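Local coordinates for protein putative hydrolase (PDB 4HBS) that is of unknown biological function but is probably a hydrolase, built as a five-bladed beta-propeller, at residues E25-R30 with V37-D42; T337-P342 with Y400-W405. All blocks are in the same frame, centred on the assembly; numbering follows the deposited sequence.

Contact 1: E25-R30 with V37-D42; sequences ELMPNR and VFVYKD
E25 and K41 form an antiparallel hydrogen-bonded pair. K41 N donates to E25 O at 2.8 Å, nearly straight at 169° about the hydrogen, and E25 N returns a bond to K41 O at 3.0 Å. Two residues further on, M27 N reaches V39 O at 2.9 Å, which continues the hairpin pairing past the non-hydrogen-bonded pair L26 and Y40. The side chains of E25 and K41 run side by side in the same direction, yet their charges meet only loosely: E25 OE2 and K41 NZ make a long salt bridge of 4.0 Å. The amine also has a weak, long ion pair with D346, so its charge is probably shared between two acids.

Packing divides between the two faces of the hairpin. On the L26 and Y40 face, L26 CD1 lies over the tyrosine ring in a CH-pi contact, 3.7 Å from the ring centroid and 21° off the normal. With CG anti to the backbone N (chi1 -171°), L26 turns its branched end toward Y40, and CD1 is the branch that meets the ring; the same methyl comes to the edge of the F38 ring and lies 4.1 Å from F38 CB. On the other face, the side chain of selenomethionine M27 crosses that of K41 at about a right angle, with M27 CG 3.8 Å from K41 CG. The side chain of M27 stays extended as far as SE, which lies 4.1 Å from V39 CG1, and turns only beyond it.

Strand 24-26 is an edge of its five-stranded antiparallel sheet, and strand 38-42 separates it from strand 399-403. Y40 also meets L24 and the F403 ring, and D42 ends strand 38-42 as the N-cap of helix 43-48, its OD1 accepting a hydrogen bond from Y45 N.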
ATOM      1  N   GLU A  25       2.435  -6.491 -20.744  1.00 45.46           N
ATOM      2  CA  GLU A  25       3.545  -7.197 -21.376  1.00 45.58           C
ATOM      3  C   GLU A  25       3.771  -8.476 -20.576  1.00 51.05           C
ATOM      4  O   GLU A  25       4.130  -8.384 -19.405  1.00 51.16           O
ATOM      5  CB  GLU A  25       4.789  -6.290 -21.404  1.00 46.07           C
ATOM      6  CG  GLU A  25       5.934  -6.782 -22.278  1.00 53.80           C
ATOM      7  CD  GLU A  25       7.297  -6.351 -21.774  1.00 76.67           C
ATOM      8  OE1 GLU A  25       7.621  -5.147 -21.901  1.00 74.23           O
ATOM      9  OE2 GLU A  25       8.012  -7.200 -21.193  1.00 75.49           O
ATOM     10  N   LEU A  26       3.498  -9.664 -21.172  1.00 47.98           N
ATOM     11  CA  LEU A  26       3.645 -10.943 -20.466  1.00 47.72           C
ATOM     12  C   LEU A  26       5.076 -11.143 -20.015  1.00 56.55           C
ATOM     13  O   LEU A  26       5.995 -10.814 -20.759  1.00 57.38           O
ATOM     14  CB  LEU A  26       3.219 -12.118 -21.361  1.00 47.95           C
ATOM     15  CG  LEU A  26       3.122 -13.485 -20.688  1.00 50.55           C
ATOM     16  CD1 LEU A  26       1.864 -13.611 -19.882  1.00 50.23           C
ATOM     17  CD2 LEU A  26       3.138 -14.559 -21.695  1.00 52.28           C
HETATM   18  N   MSE A  27       5.268 -11.656 -18.790  1.00 55.56           N
HETATM   19  CA  MSE A  27       6.605 -11.908 -18.253  1.00 56.54           C
HETATM   20  C   MSE A  27       6.970 -13.331 -18.513  1.00 67.81           C
HETATM   21  O   MSE A  27       6.086 -14.185 -18.495  1.00 69.71           O
HETATM   22  CB  MSE A  27       6.673 -11.604 -16.757  1.00 57.35           C
HETATM   23  CG  MSE A  27       6.904 -10.153 -16.481  1.00 63.01           C
HETATM   24 SE   MSE A  27       6.991  -9.793 -14.617  0.75 69.65          SE
HETATM   25  CE  MSE A  27       8.701 -10.483 -14.246  1.00 66.47           C
ATOM     26  N   PRO A  28       8.261 -13.643 -18.747  1.00 68.47           N
ATOM     27  CA  PRO A  28       8.627 -15.037 -19.034  1.00 70.80           C
ATOM     28  C   PRO A  28       8.460 -15.951 -17.829  1.00 79.56           C
ATOM     29  O   PRO A  28       8.515 -15.473 -16.689  1.00 78.35           O
ATOM     30  CB  PRO A  28      10.096 -14.931 -19.449  1.00 72.20           C
ATOM     31  CG  PRO A  28      10.587 -13.718 -18.774  1.00 74.70           C
ATOM     32  CD  PRO A  28       9.445 -12.761 -18.776  1.00 69.65           C
ATOM     33  N   ASN A  29       8.201 -17.257 -18.084  1.00 80.53           N
ATOM     34  CA  ASN A  29       8.123 -18.273 -17.021  1.00 81.82           C
ATOM     35  C   ASN A  29       9.427 -18.125 -16.227  1.00 86.60           C
ATOM     36  O   ASN A  29      10.510 -18.277 -16.799  1.00 86.70           O
ATOM     37  CB  ASN A  29       7.921 -19.709 -17.594  1.00 86.42           C
ATOM     38  CG  ASN A  29       8.782 -20.047 -18.807  1.00113.63           C
ATOM     39  OD1 ASN A  29       8.614 -19.457 -19.879  1.00107.45           O
ATOM     40  ND2 ASN A  29       9.733 -20.982 -18.673  1.00106.62           N
ATOM     41  N   ARG A  30       9.331 -17.694 -14.964  1.00 83.16           N
ATOM     42  CA  ARG A  30      10.518 -17.367 -14.181  1.00 83.02           C
ATOM     43  C   ARG A  30      11.212 -18.636 -13.672  1.00 89.16           C
ATOM     44  O   ARG A  30      12.317 -18.958 -14.113  1.00 89.83           O
ATOM     45  CB  ARG A  30      10.184 -16.434 -12.981  1.00 82.96           C
ATOM     46  CG  ARG A  30       9.097 -15.357 -13.203  1.00 94.06           C
ATOM     47  CD  ARG A  30       9.565 -13.970 -12.849  1.00106.21           C
ATOM     48  NE  ARG A  30      10.311 -13.335 -13.946  1.00115.39           N
ATOM     49  CZ  ARG A  30      11.380 -12.538 -13.816  1.00126.38           C
ATOM     50  NH1 ARG A  30      11.890 -12.277 -12.611  1.00106.96           N
ATOM     51  NH2 ARG A  30      11.955 -12.009 -14.892  1.00113.19           N
ATOM     52  N   VAL A  37      -0.349 -19.795 -14.419  1.00 48.39           N
ATOM     53  CA  VAL A  37      -0.485 -18.437 -13.912  1.00 46.16           C
ATOM     54  C   VAL A  37       0.197 -17.477 -14.899  1.00 49.71           C
ATOM     55  O   VAL A  37       1.390 -17.600 -15.138  1.00 48.25           O
ATOM     56  CB  VAL A  37       0.096 -18.346 -12.478  1.00 48.70           C
ATOM     57  CG1 VAL A  37       0.166 -16.896 -11.995  1.00 47.30           C
ATOM     58  CG2 VAL A  37      -0.738 -19.189 -11.512  1.00 49.00           C
ATOM     59  N   PHE A  38      -0.572 -16.530 -15.479  1.00 46.93           N
ATOM     60  CA  PHE A  38      -0.050 -15.545 -16.432  1.00 46.05           C
ATOM     61  C   PHE A  38       0.215 -14.243 -15.716  1.00 49.41           C
ATOM     62  O   PHE A  38      -0.710 -13.654 -15.175  1.00 48.81           O
ATOM     63  CB  PHE A  38      -1.024 -15.352 -17.591  1.00 48.65           C
ATOM     64  CG  PHE A  38      -1.309 -16.660 -18.284  1.00 51.72           C
ATOM     65  CD1 PHE A  38      -0.389 -17.209 -19.171  1.00 54.15           C
ATOM     66  CD2 PHE A  38      -2.418 -17.424 -17.933  1.00 55.15           C
ATOM     67  CE1 PHE A  38      -0.620 -18.453 -19.768  1.00 56.20           C
ATOM     68  CE2 PHE A  38      -2.649 -18.669 -18.534  1.00 58.91           C
ATOM     69  CZ  PHE A  38      -1.740 -19.180 -19.437  1.00 56.73           C
ATOM     70  N   VAL A  39       1.495 -13.828 -15.668  1.00 45.95           N
ATOM     71  CA  VAL A  39       1.948 -12.600 -15.011  1.00 44.51           C
ATOM     72  C   VAL A  39       2.321 -11.596 -16.085  1.00 49.36           C
ATOM     73  O   VAL A  39       2.982 -11.959 -17.063  1.00 49.75           O
ATOM     74  CB  VAL A  39       3.149 -12.871 -14.078  1.00 47.52           C
ATOM     75  CG1 VAL A  39       3.579 -11.599 -13.361  1.00 46.14           C
ATOM     76  CG2 VAL A  39       2.834 -13.964 -13.069  1.00 47.55           C
ATOM     77  N   TYR A  40       1.933 -10.330 -15.886  1.00 45.34           N
ATOM     78  CA  TYR A  40       2.196  -9.258 -16.835  1.00 44.39           C
ATOM     79  C   TYR A  40       2.728  -8.040 -16.168  1.00 47.79           C
ATOM     80  O   TYR A  40       2.337  -7.757 -15.039  1.00 48.13           O
ATOM     81  CB  TYR A  40       0.894  -8.828 -17.519  1.00 45.28           C
ATOM     82  CG  TYR A  40       0.225  -9.877 -18.360  1.00 46.65           C
ATOM     83  CD1 TYR A  40      -0.624 -10.816 -17.789  1.00 48.69           C
ATOM     84  CD2 TYR A  40       0.347  -9.870 -19.744  1.00 48.13           C
ATOM     85  CE1 TYR A  40      -1.252 -11.793 -18.565  1.00 50.44           C
ATOM     86  CE2 TYR A  40      -0.296 -10.823 -20.536  1.00 50.01           C
ATOM     87  CZ  TYR A  40      -1.100 -11.780 -19.942  1.00 55.92           C
ATOM     88  OH  TYR A  40      -1.723 -12.733 -20.706  1.00 57.17           O
ATOM     89  N   LYS A  41       3.525  -7.253 -16.898  1.00 42.63           N
ATOM     90  CA  LYS A  41       3.954  -5.938 -16.459  1.00 41.26           C
ATOM     91  C   LYS A  41       2.879  -4.970 -16.955  1.00 47.32           C
ATOM     92  O   LYS A  41       2.630  -4.961 -18.160  1.00 49.05           O
ATOM     93  CB  LYS A  41       5.316  -5.556 -17.078  1.00 42.51           C
ATOM     94  CG  LYS A  41       6.501  -6.357 -16.634  1.00 49.60           C
ATOM     95  CD  LYS A  41       7.739  -5.997 -17.482  1.00 55.84           C
ATOM     96  CE  LYS A  41       9.051  -6.377 -16.820  1.00 69.96           C
ATOM     97  NZ  LYS A  41      10.008  -7.013 -17.776  1.00 87.37           N
ATOM     98  N   ASP A  42       2.229  -4.183 -16.091  1.00 43.14           N
ATOM     99  CA  ASP A  42       1.239  -3.204 -16.580  1.00 44.09           C
ATOM    100  C   ASP A  42       2.018  -1.942 -17.026  1.00 48.64           C
ATOM    101  O   ASP A  42       2.400  -1.125 -16.184  1.00 47.35           O
ATOM    102  CB  ASP A  42       0.163  -2.887 -15.507  1.00 45.89           C
ATOM    103  CG  ASP A  42      -1.023  -2.089 -16.021  1.00 58.60           C
ATOM    104  OD1 ASP A  42      -0.838  -1.286 -16.953  1.00 59.81           O
ATOM    105  OD2 ASP A  42      -2.136  -2.273 -15.487  1.00 66.45           O
TER

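Contact 2: T337-P342 with Y400-W405; sequences TLFTLP and YRVFNW
P342 lies against the Y400 phenol, while its own carbonyl oxygen takes a hydrogen bond from Y353 OH. At the other end of the contact W405, whose CB meets L338, gives its NE1 hydrogen to G369 O. Between the two segments no hydrogen bonds form: strands 337-340 and 400-403 belong to different sheets, their axes 9.3 Å apart at closest approach and inclined at 141°, so side chains fill the gap.

Y400 carries the largest share. L341 CD2 stands over one face of its ring, 4.1 Å from the centroid in a CH-pi contact, and F339 CE2 lies over that same face. The F339 and Y400 rings meet obliquely, centroids 5.6 Å apart and planes at 50°. F339 CG sits between its backbone N and carbonyl carbon (chi1 78°), which carries the ring down between the strands to touch both Y400 and V402. P342 comes from the opposite direction to Y400, with P342 CD 3.8 Å from Y400 CZ. Replacing Y400 with an alanine would probably leave L341 CD2 and F339 without the ring they pack on and open a gap beneath P342.

Further along, L338 and V402 meet tip to tip, L338 CD1 being 4.0 Å from V402 CG1; the other valine methyl, V402 CG2, touches F339 CE1. L338 CD1 also lies 3.8 Å from W405 CB. With these joining atoms almost all carbon and the residues mostly buried, the chemistry implies hydrophobic packing between adjacent propeller blades.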
ATOM      1  N   THR A 337       3.959 -19.866  -4.211  1.00 47.46           N
ATOM      2  CA  THR A 337       4.679 -18.711  -4.729  1.00 45.70           C
ATOM      3  C   THR A 337       3.902 -18.271  -5.968  1.00 51.20           C
ATOM      4  O   THR A 337       3.837 -19.009  -6.957  1.00 51.86           O
ATOM      5  CB  THR A 337       6.146 -19.024  -4.966  1.00 47.16           C
ATOM      6  OG1 THR A 337       6.736 -19.314  -3.700  1.00 49.53           O
ATOM      7  CG2 THR A 337       6.888 -17.873  -5.590  1.00 41.00           C
ATOM      8  N   LEU A 338       3.238 -17.103  -5.878  1.00 47.85           N
ATOM      9  CA  LEU A 338       2.440 -16.556  -6.977  1.00 47.99           C
ATOM     10  C   LEU A 338       3.358 -16.231  -8.140  1.00 52.18           C
ATOM     11  O   LEU A 338       3.157 -16.732  -9.249  1.00 53.13           O
ATOM     12  CB  LEU A 338       1.680 -15.322  -6.497  1.00 47.49           C
ATOM     13  CG  LEU A 338       0.611 -14.781  -7.409  1.00 53.17           C
ATOM     14  CD1 LEU A 338      -0.485 -15.793  -7.628  1.00 54.23           C
ATOM     15  CD2 LEU A 338       0.032 -13.484  -6.844  1.00 56.69           C
ATOM     16  N   PHE A 339       4.424 -15.489  -7.859  1.00 47.66           N
ATOM     17  CA  PHE A 339       5.468 -15.174  -8.826  1.00 46.72           C
ATOM     18  C   PHE A 339       6.657 -14.499  -8.128  1.00 48.64           C
ATOM     19  O   PHE A 339       6.567 -14.156  -6.952  1.00 47.64           O
ATOM     20  CB  PHE A 339       4.930 -14.303  -9.965  1.00 48.19           C
ATOM     21  CG  PHE A 339       4.740 -12.836  -9.666  1.00 49.02           C
ATOM     22  CD1 PHE A 339       3.644 -12.397  -8.936  1.00 51.52           C
ATOM     23  CD2 PHE A 339       5.587 -11.881 -10.221  1.00 50.78           C
ATOM     24  CE1 PHE A 339       3.434 -11.031  -8.715  1.00 51.06           C
ATOM     25  CE2 PHE A 339       5.346 -10.517 -10.039  1.00 51.90           C
ATOM     26  CZ  PHE A 339       4.273 -10.101  -9.288  1.00 49.19           C
ATOM     27  N   THR A 340       7.751 -14.319  -8.861  1.00 44.89           N
ATOM     28  CA  THR A 340       8.977 -13.697  -8.365  1.00 43.59           C
ATOM     29  C   THR A 340       9.164 -12.356  -9.032  1.00 47.02           C
ATOM     30  O   THR A 340       9.185 -12.288 -10.254  1.00 48.09           O
ATOM     31  CB  THR A 340      10.152 -14.605  -8.617  1.00 49.80           C
ATOM     32  OG1 THR A 340       9.842 -15.890  -8.080  1.00 55.39           O
ATOM     33  CG2 THR A 340      11.412 -14.091  -7.978  1.00 48.45           C
ATOM     34  N   LEU A 341       9.305 -11.289  -8.243  1.00 41.49           N
ATOM     35  CA  LEU A 341       9.444  -9.938  -8.777  1.00 40.11           C
ATOM     36  C   LEU A 341      10.783  -9.762  -9.453  1.00 44.45           C
ATOM     37  O   LEU A 341      11.740 -10.398  -9.035  1.00 44.76           O
ATOM     38  CB  LEU A 341       9.270  -8.901  -7.668  1.00 39.02           C
ATOM     39  CG  LEU A 341       7.846  -8.811  -7.131  1.00 42.44           C
ATOM     40  CD1 LEU A 341       7.813  -8.273  -5.711  1.00 41.32           C
ATOM     41  CD2 LEU A 341       6.990  -7.983  -8.042  1.00 44.78           C
ATOM     42  N   PRO A 342      10.884  -8.912 -10.500  1.00 41.45           N
ATOM     43  CA  PRO A 342      12.166  -8.762 -11.206  1.00 41.93           C
ATOM     44  C   PRO A 342      13.351  -8.364 -10.342  1.00 48.93           C
ATOM     45  O   PRO A 342      13.205  -7.645  -9.357  1.00 48.02           O
ATOM     46  CB  PRO A 342      11.886  -7.662 -12.227  1.00 43.37           C
ATOM     47  CG  PRO A 342      10.435  -7.684 -12.433  1.00 47.46           C
ATOM     48  CD  PRO A 342       9.822  -8.114 -11.144  1.00 42.75           C
ATOM     49  N   TYR A 400       1.917  -4.781 -11.793  1.00 39.24           N
ATOM     50  CA  TYR A 400       1.798  -6.121 -12.380  1.00 39.94           C
ATOM     51  C   TYR A 400       0.355  -6.589 -12.338  1.00 43.70           C
ATOM     52  O   TYR A 400      -0.382  -6.182 -11.459  1.00 43.37           O
ATOM     53  CB  TYR A 400       2.673  -7.149 -11.614  1.00 40.71           C
ATOM     54  CG  TYR A 400       4.122  -6.750 -11.527  1.00 41.81           C
ATOM     55  CD1 TYR A 400       4.558  -5.843 -10.566  1.00 42.88           C
ATOM     56  CD2 TYR A 400       5.056  -7.243 -12.430  1.00 42.64           C
ATOM     57  CE1 TYR A 400       5.883  -5.434 -10.510  1.00 43.58           C
ATOM     58  CE2 TYR A 400       6.383  -6.818 -12.400  1.00 42.97           C
ATOM     59  CZ  TYR A 400       6.794  -5.919 -11.433  1.00 50.32           C
ATOM     60  OH  TYR A 400       8.095  -5.483 -11.424  1.00 53.21           O
ATOM     61  N   ARG A 401      -0.036  -7.461 -13.260  1.00 40.53           N
ATOM     62  CA  ARG A 401      -1.362  -8.092 -13.273  1.00 40.46           C
ATOM     63  C   ARG A 401      -1.147  -9.598 -13.355  1.00 44.92           C
ATOM     64  O   ARG A 401      -0.304 -10.044 -14.145  1.00 45.09           O
ATOM     65  CB  ARG A 401      -2.224  -7.600 -14.433  1.00 38.91           C
ATOM     66  CG  ARG A 401      -2.388  -6.092 -14.465  1.00 44.50           C
ATOM     67  CD  ARG A 401      -3.802  -5.640 -14.759  1.00 48.65           C
ATOM     68  NE  ARG A 401      -3.903  -4.180 -14.643  1.00 50.49           N
ATOM     69  CZ  ARG A 401      -5.025  -3.487 -14.444  1.00 65.11           C
ATOM     70  NH1 ARG A 401      -6.197  -4.112 -14.342  1.00 55.45           N
ATOM     71  NH2 ARG A 401      -4.985  -2.163 -14.348  1.00 49.94           N
ATOM     72  N   VAL A 402      -1.828 -10.367 -12.494  1.00 40.54           N
ATOM     73  CA  VAL A 402      -1.731 -11.823 -12.467  1.00 40.54           C
ATOM     74  C   VAL A 402      -3.076 -12.363 -12.888  1.00 47.93           C
ATOM     75  O   VAL A 402      -4.071 -12.129 -12.199  1.00 46.51           O
ATOM     76  CB  VAL A 402      -1.308 -12.380 -11.079  1.00 43.15           C
ATOM     77  CG1 VAL A 402      -1.010 -13.874 -11.155  1.00 43.23           C
ATOM     78  CG2 VAL A 402      -0.106 -11.627 -10.518  1.00 41.82           C
ATOM     79  N   PHE A 403      -3.123 -13.066 -14.028  1.00 48.79           N
ATOM     80  CA  PHE A 403      -4.354 -13.694 -14.511  1.00 51.20           C
ATOM     81  C   PHE A 403      -4.310 -15.179 -14.223  1.00 58.18           C
ATOM     82  O   PHE A 403      -3.251 -15.810 -14.340  1.00 58.73           O
ATOM     83  CB  PHE A 403      -4.544 -13.465 -15.996  1.00 53.92           C
ATOM     84  CG  PHE A 403      -4.836 -12.035 -16.349  1.00 55.46           C
ATOM     85  CD1 PHE A 403      -3.822 -11.088 -16.362  1.00 57.30           C
ATOM     86  CD2 PHE A 403      -6.108 -11.648 -16.754  1.00 58.45           C
ATOM     87  CE1 PHE A 403      -4.082  -9.774 -16.729  1.00 58.33           C
ATOM     88  CE2 PHE A 403      -6.368 -10.333 -17.122  1.00 61.24           C
ATOM     89  CZ  PHE A 403      -5.356  -9.402 -17.100  1.00 58.66           C
ATOM     90  N   ASN A 404      -5.450 -15.738 -13.830  1.00 55.94           N
ATOM     91  CA  ASN A 404      -5.583 -17.152 -13.535  1.00 56.79           C
ATOM     92  C   ASN A 404      -4.757 -17.562 -12.272  1.00 61.29           C
ATOM     93  O   ASN A 404      -4.346 -18.716 -12.150  1.00 62.13           O
ATOM     94  CB  ASN A 404      -5.206 -17.984 -14.779  1.00 56.47           C
ATOM     95  CG  ASN A 404      -5.949 -19.284 -14.925  1.00 78.06           C
ATOM     96  OD1 ASN A 404      -7.051 -19.479 -14.388  1.00 71.24           O
ATOM     97  ND2 ASN A 404      -5.366 -20.210 -15.670  1.00 69.92           N
ATOM     98  N   TRP A 405      -4.569 -16.611 -11.321  1.00 57.33           N
ATOM     99  CA  TRP A 405      -3.917 -16.834 -10.008  1.00 56.82           C
ATOM    100  C   TRP A 405      -4.615 -17.963  -9.214  1.00 63.14           C
ATOM    101  O   TRP A 405      -3.965 -18.673  -8.455  1.00 63.51           O
ATOM    102  CB  TRP A 405      -3.916 -15.541  -9.163  1.00 54.38           C
ATOM    103  CG  TRP A 405      -5.270 -14.914  -8.971  1.00 56.11           C
ATOM    104  CD1 TRP A 405      -5.884 -14.020  -9.796  1.00 58.97           C
ATOM    105  CD2 TRP A 405      -6.218 -15.224  -7.941  1.00 56.98           C
ATOM    106  NE1 TRP A 405      -7.144 -13.733  -9.331  1.00 58.83           N
ATOM    107  CE2 TRP A 405      -7.383 -14.474  -8.206  1.00 60.89           C
ATOM    108  CE3 TRP A 405      -6.208 -16.090  -6.838  1.00 58.96           C
ATOM    109  CZ2 TRP A 405      -8.507 -14.528  -7.379  1.00 61.35           C
ATOM    110  CZ3 TRP A 405      -7.334 -16.166  -6.039  1.00 61.40           C
ATOM    111  CH2 TRP A 405      -8.468 -15.393  -6.313  1.00 62.37           C
TER

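Contacts 1 and 2, with centres about 7 Å apart, meet through strands 38-42 and 399-403, which are neighbours in one sheet. D42 OD2 and R401 NE form a salt bridge at 2.7 Å, and at the other end of the pairing F38 O is probably hydrogen-bonded to F403 N. The sheet thus unites strands from both ends of the chain, an arrangement consistent with the Velcro-type closure seen in many beta-propellers. Contact 2 then packs this blade on the one containing strand 333-340. M27 of contact 1 also reaches contact 2, its SE 3.8 Å from Y400 CE2. No active site or ligand is known at either contact, and both read as structural packing.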